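Local atomic coordinates of beta-galactosidase/beta-glucuronidase (Faecalibacterium prausnitzii L2-6, PDB entry 6MVF), a protein that binds flavin mononucleotide and acts as a beta-glucuronidase of glycosyl hydrolase family 2 from a human gut bacterium. Residues W246-P251 and C347-A353; R301-L306 and T558-K562; D448-Y452 and I527-H531. All blocks are in the same frame, centred on the assembly; numbering follows the deposited sequence.

Contact 1: residues W246-P251 and C347-A353; sequences WSMDEP and CDELGFA
Met248 and Gly351 bring the two backbones to a CA-CA separation of 3.8 Å, where the loop 246-251 passes the end of helix 341-350. Gly351, the first residue to leave the helix, has a positive phi of 82°, and a beta carbon would point at the loop, both consistent with glycine.

Trp246 supplies the direct polar link. With its CG anti to the backbone N (chi1 -175°), the indole reaches across edge-on, and NE1 donates to Asp348 O over 3.0 Å. The bond is nearly straight at 178° and lies in the ring plane and on a carbonyl lone pair, which helps to hold the indole's tilt. Farther along the same edge, CH2 comes to 3.6 Å from Phe352 O.

Pro251 lays CB and CG against the last turn, and a water bridges Pro251 O and Glu349 O. The bent Met248 chain brings CG to 3.5 Å from Ala353 N, while its SD rests near Ala353 CB at 4.1 Å. The carboxylate of Asp348 is turned elsewhere, to His388 and Ser390.

Carbonyl oxygens gather at this helix end: an indole N-H takes one, the water another, and Lys325 NZ bonds Leu350 O and, weakly, Met248 O and Gly351 O, so its positive charge probably offsets this cluster. Carbonyl acceptors thus help join the 182-277 family region to the TIM barrel.

Contact 2: residues R301-L306 and T558-K562; sequences RHQDKL and TIDRK
Arg561 and Lys305 meet in the tight, buried part of this contact, where the aliphatic CG of Lys305 lies over one face of the Arg561 guanidinium, toward its rim. A bend at chi2 (55°) turns the arginine back over its own type I turn, Thr558 to Arg561, so that NH1 donates to Ile559 O at 3.0 Å. That donor stands above the carbonyl plane. The same oxygen receives a second, weak bond from Leu306 N at 3.4 Å.

Arg301 NE is 4.5 Å from Arg561 NH2, a like-charge approach probably offset by Asp320, whose two carboxylate oxygens form salt bridges with Arg301 NH2 and Arg561 NE. Replacing Arg561 by a leucine would probably leave Asp320 with one of these two arginines and deprive Ile559 O of its side-chain donor.

Toward the partly exposed side, at the second subunit, the contact becomes apolar. Leu306 CD1 touches Ile559 CG2 at 3.7 Å, the side chains crossing at about a right angle. Leu306 lies side by side with Asp560, pointing the same way, its CD2 3.8 Å from Asp560 CB. Asp560 OD1 takes Thr558 OG1 and Lys562 N from opposite faces of its carboxylate, the latter bond closing an Asx turn. Its OD2 accepts from Ala266 N of the second subunit, whose Glu265 also packs on Leu306.

Segment 301-306 leaves barrel strand 292-300 and leads to helix 314-327, which supplies Asp316 and Gln319 for Lys305 NZ. Segment 558-562 runs between strand 551-552, whose Arg551 touches Leu306 and Ile559, and helix 566-575.

Contact 3: residues D448-Y452 and I527-H531; sequences DVESY and IWASH
Trp528 bridges to Val449, Glu450 and Ser451 with its indole, while the backbones stay well apart, the CA atoms of Val449 and Trp528 being 8.6 Å from each other. The contact is therefore one of side chain to strand, without backbone pairing.

Its hydrogen bonding centres on Glu450 O. Trp528 NE1 donates to it over 3.2 Å at an N-H...O angle of 166°, with the oxygen in the indole plane but the donor well above the carbonyl plane. Ser451 OG adds a weak bond to the same oxygen, 3.1 Å long, from within its own strand, and also comes to 3.4 Å from Trp528 CZ2. The carboxylate of Glu450 is bonded elsewhere, to the side chains of His433 and His444 and the backbone N of Arg445.

The apolar contacts use the ring faces. Val449 CG2 makes a CH-pi contact, 3.9 Å from the centroid of the six-membered ring and 29° off its normal; its closest ring atom is Trp528 CZ2, at 3.5 Å. Ala529 CB lies over the opposite face, so the indole is held between two aliphatic groups. A chi1 of 61° places Trp528 CG between its backbone N and carbonyl carbon, which sends the indole across toward 448-452.

Both segments enter the TIM barrel at the N-terminal ends of parallel strands 450-453 and 529-532, with strand 482-487 hydrogen-bonded between them. The indole reaches across the inside of the barrel, where Thr430 of strand 428-433 and Phe393 of strand 391-398 also touch it, and Leu296 of strand 292-300 packs on Ala529.

Overall arrangement
From the N terminus, the loop 246-251 comes first, and contact 1 closes about a hundred residues later on 347-353. Before that closure, 301-306 has opened contact 2, so the two cross; contact 2 closes only at 558-562, after most of the TIM barrel. Contact 3 opens and closes within that span, following contact 1 in series. Contact 1 joins the preceding 182-277 family region to a barrel helix end, contact 2 brings the first barrel strand's exit to the chain before helix 566-575, and contact 3 links strand beginnings within the barrel. They are separate: centres lie 19 to 25 Å apart, and contacts 1 and 3 approach to about 5 Å between nearest atoms.

Contact 1: residues W246-P251 and C347-A353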
ATOM      1  N   TRP A 246      -6.890 -26.307  13.519  1.00 30.40           N
ATOM      2  CA  TRP A 246      -6.279 -26.176  12.198  1.00 27.41           C
ATOM      3  C   TRP A 246      -6.643 -27.377  11.311  1.00 28.22           C
ATOM      4  O   TRP A 246      -6.526 -28.533  11.736  1.00 20.99           O
ATOM      5  CB  TRP A 246      -4.754 -26.064  12.345  1.00 23.19           C
ATOM      6  CG  TRP A 246      -4.035 -25.799  11.048  1.00 23.74           C
ATOM      7  CD1 TRP A 246      -3.650 -24.584  10.564  1.00 26.74           C
ATOM      8  CD2 TRP A 246      -3.638 -26.764  10.060  1.00 21.99           C
ATOM      9  NE1 TRP A 246      -3.032 -24.727   9.346  1.00 26.44           N
ATOM     10  CE2 TRP A 246      -3.018 -26.057   9.013  1.00 25.90           C
ATOM     11  CE3 TRP A 246      -3.745 -28.155   9.962  1.00 26.23           C
ATOM     12  CZ2 TRP A 246      -2.504 -26.697   7.879  1.00 26.72           C
ATOM     13  CZ3 TRP A 246      -3.233 -28.784   8.847  1.00 24.30           C
ATOM     14  CH2 TRP A 246      -2.622 -28.055   7.815  1.00 25.28           C
ATOM     15  N   SER A 247      -7.075 -27.104  10.077  1.00 27.93           N
ATOM     16  CA  SER A 247      -7.197 -28.151   9.060  1.00 26.04           C
ATOM     17  C   SER A 247      -6.920 -27.531   7.697  1.00 22.83           C
ATOM     18  O   SER A 247      -6.788 -26.317   7.574  1.00 28.36           O
ATOM     19  CB  SER A 247      -8.575 -28.826   9.085  1.00 23.61           C
ATOM     20  OG  SER A 247      -9.565 -27.999   8.495  1.00 23.70           O
ATOM     21  N   MET A 248      -6.805 -28.380   6.667  1.00 25.43           N
ATOM     22  CA  MET A 248      -6.560 -27.876   5.310  1.00 27.15           C
ATOM     23  C   MET A 248      -7.697 -26.987   4.826  1.00 25.92           C
ATOM     24  O   MET A 248      -7.454 -26.000   4.122  1.00 27.49           O
ATOM     25  CB  MET A 248      -6.338 -29.029   4.318  1.00 21.98           C
ATOM     26  CG  MET A 248      -5.070 -29.833   4.591  1.00 27.93           C
ATOM     27  SD  MET A 248      -5.263 -31.061   5.915  1.00 28.85           S
ATOM     28  CE  MET A 248      -6.337 -32.230   5.054  1.00 19.96           C
ATOM     29  N   ASP A 249      -8.935 -27.300   5.212  1.00 24.37           N
ATOM     30  CA  ASP A 249     -10.069 -26.466   4.834  1.00 29.11           C
ATOM     31  C   ASP A 249     -10.187 -25.187   5.676  1.00 36.82           C
ATOM     32  O   ASP A 249     -10.608 -24.147   5.153  1.00 33.66           O
ATOM     33  CB  ASP A 249     -11.350 -27.291   4.911  1.00 31.81           C
ATOM     34  CG  ASP A 249     -11.554 -28.141   3.673  1.00 47.02           C
ATOM     35  OD1 ASP A 249     -10.956 -27.811   2.608  1.00 51.79           O
ATOM     36  OD2 ASP A 249     -12.306 -29.138   3.761  1.00 52.49           O
ATOM     37  N   GLU A 250      -9.830 -25.242   6.972  1.00 34.68           N
ATOM     38  CA  GLU A 250      -9.853 -24.092   7.885  1.00 29.08           C
ATOM     39  C   GLU A 250      -8.516 -23.993   8.608  1.00 30.20           C
ATOM     40  O   GLU A 250      -8.376 -24.464   9.744  1.00 28.57           O
ATOM     41  CB  GLU A 250     -10.971 -24.221   8.919  1.00 32.01           C
ATOM     42  CG  GLU A 250     -12.387 -24.012   8.409  1.00 44.70           C
ATOM     43  CD  GLU A 250     -13.398 -23.872   9.566  1.00 68.47           C
ATOM     44  OE1 GLU A 250     -13.425 -22.793  10.230  1.00 61.62           O
ATOM     45  OE2 GLU A 250     -14.144 -24.855   9.823  1.00 63.52           O
ATOM     46  N   PRO A 251      -7.512 -23.406   7.983  1.00 26.82           N
ATOM     47  CA  PRO A 251      -6.177 -23.373   8.622  1.00 28.89           C
ATOM     48  C   PRO A 251      -6.039 -22.292   9.690  1.00 27.51           C
ATOM     49  O   PRO A 251      -5.251 -21.350   9.562  1.00 23.74           O
ATOM     50  CB  PRO A 251      -5.254 -23.124   7.425  1.00 26.01           C
ATOM     51  CG  PRO A 251      -6.115 -22.274   6.525  1.00 23.11           C
ATOM     52  CD  PRO A 251      -7.464 -22.914   6.599  1.00 24.85           C
ATOM     53  N   CYS A 347       1.984 -22.810   3.396  1.00 24.01           N
ATOM     54  CA  CYS A 347       1.205 -24.024   3.657  1.00 25.13           C
ATOM     55  C   CYS A 347       0.416 -23.932   4.961  1.00 28.22           C
ATOM     56  O   CYS A 347      -0.748 -24.352   5.021  1.00 27.26           O
ATOM     57  CB  CYS A 347       2.134 -25.232   3.674  1.00 22.17           C
ATOM     58  SG  CYS A 347       2.683 -25.621   2.020  1.00 26.11           S
ATOM     59  N   ASP A 348       1.048 -23.433   6.024  1.00 23.05           N
ATOM     60  CA  ASP A 348       0.339 -23.191   7.272  1.00 23.82           C
ATOM     61  C   ASP A 348      -0.871 -22.291   7.049  1.00 25.79           C
ATOM     62  O   ASP A 348      -1.943 -22.505   7.636  1.00 25.46           O
ATOM     63  CB  ASP A 348       1.283 -22.541   8.301  1.00 26.46           C
ATOM     64  CG  ASP A 348       2.501 -23.425   8.681  1.00 26.20           C
ATOM     65  OD1 ASP A 348       2.434 -24.675   8.639  1.00 30.36           O
ATOM     66  OD2 ASP A 348       3.542 -22.848   9.061  1.00 29.02           O
ATOM     67  N   GLU A 349      -0.720 -21.267   6.209  1.00 25.98           N
ATOM     68  CA  GLU A 349      -1.775 -20.264   6.090  1.00 28.96           C
ATOM     69  C   GLU A 349      -2.863 -20.690   5.115  1.00 29.06           C
ATOM     70  O   GLU A 349      -4.047 -20.472   5.384  1.00 26.76           O
ATOM     71  CB  GLU A 349      -1.178 -18.917   5.687  1.00 23.88           C
ATOM     72  CG  GLU A 349      -0.488 -18.241   6.862  1.00 32.11           C
ATOM     73  CD  GLU A 349       0.835 -17.574   6.487  1.00 42.27           C
ATOM     74  OE1 GLU A 349       0.945 -17.088   5.321  1.00 37.33           O
ATOM     75  OE2 GLU A 349       1.755 -17.547   7.365  1.00 45.67           O
ATOM     76  N   LEU A 350      -2.498 -21.300   3.985  1.00 25.98           N
ATOM     77  CA  LEU A 350      -3.509 -21.732   3.036  1.00 22.79           C
ATOM     78  C   LEU A 350      -4.085 -23.101   3.367  1.00 29.80           C
ATOM     79  O   LEU A 350      -5.157 -23.444   2.854  1.00 34.80           O
ATOM     80  CB  LEU A 350      -2.935 -21.721   1.618  1.00 25.66           C
ATOM     81  CG  LEU A 350      -2.536 -20.308   1.164  1.00 31.01           C
ATOM     82  CD1 LEU A 350      -1.909 -20.307  -0.217  1.00 33.19           C
ATOM     83  CD2 LEU A 350      -3.741 -19.403   1.155  1.00 28.55           C
ATOM     84  N   GLY A 351      -3.414 -23.881   4.220  1.00 26.81           N
ATOM     85  CA  GLY A 351      -3.914 -25.181   4.625  1.00 26.81           C
ATOM     86  C   GLY A 351      -3.644 -26.311   3.650  1.00 29.54           C
ATOM     87  O   GLY A 351      -4.470 -26.600   2.776  1.00 24.77           O
ATOM     88  N   PHE A 352      -2.471 -26.937   3.788  1.00 27.27           N
ATOM     89  CA  PHE A 352      -2.108 -28.169   3.099  1.00 29.54           C
ATOM     90  C   PHE A 352      -1.423 -29.090   4.093  1.00 29.91           C
ATOM     91  O   PHE A 352      -0.613 -28.632   4.904  1.00 30.42           O
ATOM     92  CB  PHE A 352      -1.119 -27.965   1.934  1.00 24.25           C
ATOM     93  CG  PHE A 352      -1.609 -27.080   0.853  1.00 27.03           C
ATOM     94  CD1 PHE A 352      -2.520 -27.542  -0.083  1.00 29.92           C
ATOM     95  CD2 PHE A 352      -1.110 -25.799   0.719  1.00 26.40           C
ATOM     96  CE1 PHE A 352      -2.964 -26.721  -1.122  1.00 29.57           C
ATOM     97  CE2 PHE A 352      -1.540 -24.974  -0.319  1.00 32.05           C
ATOM     98  CZ  PHE A 352      -2.472 -25.433  -1.240  1.00 27.87           C
ATOM     99  N   ALA A 353      -1.708 -30.388   3.986  1.00 26.60           N
ATOM    100  CA  ALA A 353      -0.940 -31.408   4.693  1.00 25.01           C
ATOM    101  C   ALA A 353       0.410 -31.584   3.999  1.00 23.52           C
ATOM    102  O   ALA A 353       0.449 -31.963   2.827  1.00 28.55           O
ATOM    103  CB  ALA A 353      -1.731 -32.723   4.713  1.00 24.19           C
TER
HETATM  104  O   HOH W   1      -4.880 -19.161   8.019  1.00 28.22           O

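Contact 2: residues R301-L306 and T558-K562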
ATOM      1  N   ARG A 301       6.102 -30.629  -5.322  1.00 32.77           N
ATOM      2  CA  ARG A 301       6.504 -29.304  -5.788  1.00 28.11           C
ATOM      3  C   ARG A 301       8.000 -29.145  -5.591  1.00 28.16           C
ATOM      4  O   ARG A 301       8.487 -29.284  -4.467  1.00 26.82           O
ATOM      5  CB  ARG A 301       5.736 -28.210  -5.024  1.00 31.87           C
ATOM      6  CG  ARG A 301       6.011 -26.765  -5.466  1.00 33.11           C
ATOM      7  CD  ARG A 301       6.811 -25.973  -4.427  1.00 28.70           C
ATOM      8  NE  ARG A 301       7.100 -24.614  -4.888  1.00 26.65           N
ATOM      9  CZ  ARG A 301       7.834 -23.719  -4.219  1.00 30.94           C
ATOM     10  NH1 ARG A 301       8.374 -24.025  -3.041  1.00 30.70           N
ATOM     11  NH2 ARG A 301       8.013 -22.501  -4.720  1.00 28.89           N
ATOM     12  N   HIS A 302       8.725 -28.862  -6.674  1.00 33.23           N
ATOM     13  CA  HIS A 302      10.131 -28.478  -6.615  1.00 30.87           C
ATOM     14  C   HIS A 302      10.245 -26.953  -6.446  1.00 35.27           C
ATOM     15  O   HIS A 302       9.256 -26.225  -6.584  1.00 31.56           O
ATOM     16  CB  HIS A 302      10.855 -28.961  -7.869  1.00 31.85           C
ATOM     17  CG  HIS A 302      11.588 -30.249  -7.688  1.00 31.11           C
ATOM     18  ND1 HIS A 302      12.557 -30.420  -6.724  1.00 29.74           N
ATOM     19  CD2 HIS A 302      11.513 -31.421  -8.360  1.00 30.25           C
ATOM     20  CE1 HIS A 302      13.035 -31.650  -6.797  1.00 32.41           C
ATOM     21  NE2 HIS A 302      12.425 -32.276  -7.789  1.00 36.49           N
ATOM     22  N   GLN A 303      11.461 -26.458  -6.133  1.00 28.74           N
ATOM     23  CA  GLN A 303      11.618 -25.059  -5.721  1.00 32.21           C
ATOM     24  C   GLN A 303      12.249 -24.146  -6.796  1.00 34.59           C
ATOM     25  O   GLN A 303      12.926 -23.166  -6.474  1.00 32.18           O
ATOM     26  CB  GLN A 303      12.406 -24.983  -4.414  1.00 26.12           C
ATOM     27  CG  GLN A 303      13.879 -25.237  -4.535  1.00 26.93           C
ATOM     28  CD  GLN A 303      14.610 -25.097  -3.202  1.00 28.98           C
ATOM     29  OE1 GLN A 303      14.069 -24.569  -2.236  1.00 26.22           O
ATOM     30  NE2 GLN A 303      15.854 -25.576  -3.153  1.00 36.35           N
ATOM     31  N   ASP A 304      11.990 -24.396  -8.074  1.00 26.92           N
ATOM     32  CA  ASP A 304      12.620 -23.612  -9.120  1.00 28.53           C
ATOM     33  C   ASP A 304      11.558 -22.974 -10.010  1.00 30.42           C
ATOM     34  O   ASP A 304      10.374 -23.303  -9.934  1.00 29.33           O
ATOM     35  CB  ASP A 304      13.608 -24.469  -9.942  1.00 31.39           C
ATOM     36  CG  ASP A 304      12.948 -25.673 -10.652  1.00 32.34           C
ATOM     37  OD1 ASP A 304      11.746 -25.955 -10.443  1.00 36.78           O
ATOM     38  OD2 ASP A 304      13.655 -26.344 -11.434  1.00 29.11           O
ATOM     39  N   LYS A 305      11.994 -22.035 -10.855  1.00 31.18           N
ATOM     40  CA  LYS A 305      11.088 -21.319 -11.751  1.00 31.10           C
ATOM     41  C   LYS A 305      11.871 -20.867 -12.972  1.00 29.46           C
ATOM     42  O   LYS A 305      13.081 -20.654 -12.886  1.00 30.48           O
ATOM     43  CB  LYS A 305      10.458 -20.122 -11.045  1.00 27.99           C
ATOM     44  CG  LYS A 305       9.171 -19.628 -11.639  1.00 30.50           C
ATOM     45  CD  LYS A 305       8.555 -18.571 -10.702  1.00 32.88           C
ATOM     46  CE  LYS A 305       7.318 -17.955 -11.306  1.00 35.46           C
ATOM     47  NZ  LYS A 305       6.563 -17.113 -10.339  1.00 40.23           N
ATOM     48  N   LEU A 306      11.169 -20.714 -14.106  1.00 27.32           N
ATOM     49  CA  LEU A 306      11.790 -20.480 -15.411  1.00 26.07           C
ATOM     50  C   LEU A 306      12.871 -19.404 -15.397  1.00 34.38           C
ATOM     51  O   LEU A 306      12.573 -18.218 -15.225  1.00 30.34           O
ATOM     52  CB  LEU A 306      10.742 -20.110 -16.459  1.00 31.72           C
ATOM     53  CG  LEU A 306      11.306 -20.006 -17.890  1.00 34.28           C
ATOM     54  CD1 LEU A 306      11.791 -21.352 -18.375  1.00 29.09           C
ATOM     55  CD2 LEU A 306      10.290 -19.454 -18.869  1.00 32.18           C
ATOM     56  N   THR A 558       3.016 -25.454 -16.337  1.00 27.08           N
ATOM     57  CA  THR A 558       4.333 -25.222 -16.921  1.00 24.62           C
ATOM     58  C   THR A 558       5.271 -24.539 -15.924  1.00 30.07           C
ATOM     59  O   THR A 558       4.861 -24.016 -14.878  1.00 28.88           O
ATOM     60  CB  THR A 558       4.242 -24.383 -18.190  1.00 27.74           C
ATOM     61  OG1 THR A 558       3.496 -23.191 -17.922  1.00 27.42           O
ATOM     62  CG2 THR A 558       3.602 -25.189 -19.325  1.00 20.21           C
ATOM     63  N   ILE A 559       6.559 -24.543 -16.282  1.00 33.32           N
ATOM     64  CA  ILE A 559       7.620 -24.143 -15.365  1.00 27.42           C
ATOM     65  C   ILE A 559       7.620 -22.635 -15.107  1.00 29.71           C
ATOM     66  O   ILE A 559       8.152 -22.171 -14.097  1.00 27.79           O
ATOM     67  CB  ILE A 559       8.953 -24.649 -15.939  1.00 25.08           C
ATOM     68  CG1 ILE A 559      10.042 -24.635 -14.877  1.00 28.12           C
ATOM     69  CG2 ILE A 559       9.347 -23.859 -17.162  1.00 23.29           C
ATOM     70  CD1 ILE A 559      11.394 -25.002 -15.415  1.00 31.69           C
ATOM     71  N   ASP A 560       7.024 -21.852 -15.993  1.00 35.26           N
ATOM     72  CA  ASP A 560       6.875 -20.426 -15.789  1.00 33.95           C
ATOM     73  C   ASP A 560       5.590 -20.088 -15.028  1.00 33.85           C
ATOM     74  O   ASP A 560       5.259 -18.910 -14.882  1.00 33.58           O
ATOM     75  CB  ASP A 560       6.928 -19.711 -17.150  1.00 29.77           C
ATOM     76  CG  ASP A 560       5.882 -20.230 -18.136  1.00 37.76           C
ATOM     77  OD1 ASP A 560       4.846 -20.789 -17.688  1.00 37.68           O
ATOM     78  OD2 ASP A 560       6.097 -20.084 -19.369  1.00 35.68           O
ATOM     79  N   ARG A 561       4.866 -21.104 -14.553  1.00 32.67           N
ATOM     80  CA  ARG A 561       3.615 -20.998 -13.803  1.00 30.95           C
ATOM     81  C   ARG A 561       2.478 -20.409 -14.616  1.00 29.40           C
ATOM     82  O   ARG A 561       1.444 -20.080 -14.047  1.00 36.50           O
ATOM     83  CB  ARG A 561       3.782 -20.187 -12.506  1.00 23.30           C
ATOM     84  CG  ARG A 561       4.206 -21.023 -11.296  1.00 31.76           C
ATOM     85  CD  ARG A 561       5.491 -21.828 -11.563  1.00 31.25           C
ATOM     86  NE  ARG A 561       6.090 -22.415 -10.365  1.00 27.94           N
ATOM     87  CZ  ARG A 561       7.122 -23.259 -10.386  1.00 30.56           C
ATOM     88  NH1 ARG A 561       7.672 -23.615 -11.542  1.00 26.50           N
ATOM     89  NH2 ARG A 561       7.607 -23.755  -9.249  1.00 28.16           N
ATOM     90  N   LYS A 562       2.629 -20.284 -15.932  1.00 29.51           N
ATOM     91  CA  LYS A 562       1.647 -19.576 -16.748  1.00 32.43           C
ATOM     92  C   LYS A 562       0.556 -20.473 -17.334  1.00 33.78           C
ATOM     93  O   LYS A 562      -0.593 -20.034 -17.451  1.00 32.87           O
ATOM     94  CB  LYS A 562       2.353 -18.835 -17.887  1.00 30.50           C
ATOM     95  CG  LYS A 562       3.152 -17.644 -17.434  1.00 32.96           C
ATOM     96  CD  LYS A 562       3.466 -16.707 -18.592  1.00 36.47           C
ATOM     97  CE  LYS A 562       4.088 -15.430 -18.069  1.00 37.54           C
ATOM     98  NZ  LYS A 562       3.249 -14.849 -16.986  1.00 42.35           N
TER

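Contact 3: residues D448-Y452 and I527-H531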
ATOM      1  N   ASP A 448       6.404 -45.110  10.021  1.00 36.41           N
ATOM      2  CA  ASP A 448       4.995 -45.242  10.407  1.00 33.01           C
ATOM      3  C   ASP A 448       4.084 -45.460   9.200  1.00 35.18           C
ATOM      4  O   ASP A 448       3.051 -46.138   9.307  1.00 36.90           O
ATOM      5  CB  ASP A 448       4.520 -44.000  11.182  1.00 31.00           C
ATOM      6  CG  ASP A 448       5.372 -43.697  12.422  1.00 39.41           C
ATOM      7  OD1 ASP A 448       5.755 -44.644  13.149  1.00 39.27           O
ATOM      8  OD2 ASP A 448       5.655 -42.499  12.671  1.00 36.19           O
ATOM      9  N   VAL A 449       4.418 -44.861   8.062  1.00 29.95           N
ATOM     10  CA  VAL A 449       3.664 -45.012   6.828  1.00 28.25           C
ATOM     11  C   VAL A 449       4.688 -45.115   5.703  1.00 31.90           C
ATOM     12  O   VAL A 449       5.894 -44.955   5.919  1.00 28.58           O
ATOM     13  CB  VAL A 449       2.663 -43.851   6.591  1.00 34.19           C
ATOM     14  CG1 VAL A 449       1.628 -43.773   7.720  1.00 28.95           C
ATOM     15  CG2 VAL A 449       3.390 -42.510   6.452  1.00 29.25           C
ATOM     16  N   GLU A 450       4.203 -45.416   4.496  1.00 27.20           N
ATOM     17  CA  GLU A 450       5.077 -45.835   3.403  1.00 31.67           C
ATOM     18  C   GLU A 450       4.426 -45.483   2.077  1.00 30.52           C
ATOM     19  O   GLU A 450       3.201 -45.529   1.939  1.00 29.52           O
ATOM     20  CB  GLU A 450       5.372 -47.346   3.423  1.00 23.07           C
ATOM     21  CG  GLU A 450       6.168 -47.837   4.625  1.00 30.51           C
ATOM     22  CD  GLU A 450       6.640 -49.288   4.478  1.00 37.58           C
ATOM     23  OE1 GLU A 450       7.288 -49.618   3.451  1.00 32.25           O
ATOM     24  OE2 GLU A 450       6.360 -50.103   5.393  1.00 39.24           O
ATOM     25  N   SER A 451       5.259 -45.163   1.091  1.00 24.56           N
ATOM     26  CA  SER A 451       4.737 -44.855  -0.228  1.00 29.30           C
ATOM     27  C   SER A 451       5.670 -45.384  -1.311  1.00 28.19           C
ATOM     28  O   SER A 451       6.878 -45.544  -1.105  1.00 29.55           O
ATOM     29  CB  SER A 451       4.514 -43.344  -0.410  1.00 29.52           C
ATOM     30  OG  SER A 451       3.365 -42.900   0.297  1.00 34.23           O
ATOM     31  N   TYR A 452       5.092 -45.622  -2.479  1.00 25.87           N
ATOM     32  CA  TYR A 452       5.834 -46.058  -3.647  1.00 33.73           C
ATOM     33  C   TYR A 452       5.795 -45.003  -4.747  1.00 34.34           C
ATOM     34  O   TYR A 452       4.812 -44.268  -4.904  1.00 30.14           O
ATOM     35  CB  TYR A 452       5.281 -47.376  -4.187  1.00 28.79           C
ATOM     36  CG  TYR A 452       5.907 -48.619  -3.608  1.00 27.94           C
ATOM     37  CD1 TYR A 452       5.455 -49.153  -2.421  1.00 31.66           C
ATOM     38  CD2 TYR A 452       6.930 -49.284  -4.277  1.00 37.79           C
ATOM     39  CE1 TYR A 452       6.006 -50.321  -1.904  1.00 38.81           C
ATOM     40  CE2 TYR A 452       7.491 -50.453  -3.774  1.00 32.36           C
ATOM     41  CZ  TYR A 452       7.022 -50.970  -2.580  1.00 38.85           C
ATOM     42  OH  TYR A 452       7.568 -52.129  -2.050  1.00 37.84           O
ATOM     43  N   ILE A 527      -5.750 -45.482   0.544  1.00 33.07           N
ATOM     44  CA  ILE A 527      -4.500 -44.840   0.146  1.00 28.27           C
ATOM     45  C   ILE A 527      -4.399 -43.549   0.945  1.00 29.88           C
ATOM     46  O   ILE A 527      -5.210 -42.637   0.763  1.00 29.81           O
ATOM     47  CB  ILE A 527      -4.460 -44.561  -1.359  1.00 29.36           C
ATOM     48  CG1 ILE A 527      -4.531 -45.874  -2.160  1.00 31.51           C
ATOM     49  CG2 ILE A 527      -3.213 -43.738  -1.709  1.00 24.57           C
ATOM     50  CD1 ILE A 527      -3.244 -46.670  -2.186  1.00 26.92           C
ATOM     51  N   TRP A 528      -3.440 -43.476   1.865  1.00 31.40           N
ATOM     52  CA  TRP A 528      -3.500 -42.378   2.819  1.00 30.52           C
ATOM     53  C   TRP A 528      -3.177 -41.051   2.142  1.00 31.72           C
ATOM     54  O   TRP A 528      -3.777 -40.024   2.492  1.00 27.74           O
ATOM     55  CB  TRP A 528      -2.591 -42.645   4.032  1.00 24.21           C
ATOM     56  CG  TRP A 528      -1.150 -42.807   3.717  1.00 27.97           C
ATOM     57  CD1 TRP A 528      -0.523 -43.955   3.340  1.00 30.02           C
ATOM     58  CD2 TRP A 528      -0.140 -41.788   3.749  1.00 27.13           C
ATOM     59  NE1 TRP A 528       0.813 -43.716   3.129  1.00 30.85           N
ATOM     60  CE2 TRP A 528       1.074 -42.393   3.367  1.00 28.14           C
ATOM     61  CE3 TRP A 528      -0.147 -40.419   4.055  1.00 29.58           C
ATOM     62  CZ2 TRP A 528       2.272 -41.678   3.278  1.00 30.26           C
ATOM     63  CZ3 TRP A 528       1.039 -39.710   3.986  1.00 26.08           C
ATOM     64  CH2 TRP A 528       2.233 -40.337   3.591  1.00 31.25           C
ATOM     65  N   ALA A 529      -2.275 -41.063   1.151  1.00 28.57           N
ATOM     66  CA  ALA A 529      -1.957 -39.870   0.375  1.00 26.47           C
ATOM     67  C   ALA A 529      -1.373 -40.273  -0.974  1.00 26.49           C
ATOM     68  O   ALA A 529      -0.509 -41.146  -1.039  1.00 29.87           O
ATOM     69  CB  ALA A 529      -0.972 -38.961   1.118  1.00 20.19           C
ATOM     70  N   SER A 530      -1.842 -39.626  -2.033  1.00 24.47           N
ATOM     71  CA  SER A 530      -1.254 -39.695  -3.362  1.00 26.84           C
ATOM     72  C   SER A 530      -0.725 -38.317  -3.754  1.00 31.51           C
ATOM     73  O   SER A 530      -1.337 -37.288  -3.432  1.00 26.74           O
ATOM     74  CB  SER A 530      -2.280 -40.183  -4.401  1.00 26.23           C
ATOM     75  OG  SER A 530      -3.453 -39.383  -4.392  1.00 27.42           O
ATOM     76  N   HIS A 531       0.408 -38.304  -4.460  1.00 29.89           N
ATOM     77  CA  HIS A 531       1.091 -37.072  -4.842  1.00 24.38           C
ATOM     78  C   HIS A 531       1.480 -37.145  -6.312  1.00 24.73           C
ATOM     79  O   HIS A 531       2.371 -37.915  -6.684  1.00 31.04           O
ATOM     80  CB  HIS A 531       2.330 -36.846  -3.983  1.00 27.64           C
ATOM     81  CG  HIS A 531       2.034 -36.589  -2.542  1.00 29.71           C
ATOM     82  ND1 HIS A 531       2.143 -37.567  -1.576  1.00 28.17           N
ATOM     83  CD2 HIS A 531       1.632 -35.465  -1.899  1.00 27.22           C
ATOM     84  CE1 HIS A 531       1.827 -37.055  -0.399  1.00 25.33           C
ATOM     85  NE2 HIS A 531       1.514 -35.782  -0.568  1.00 28.21           N
TER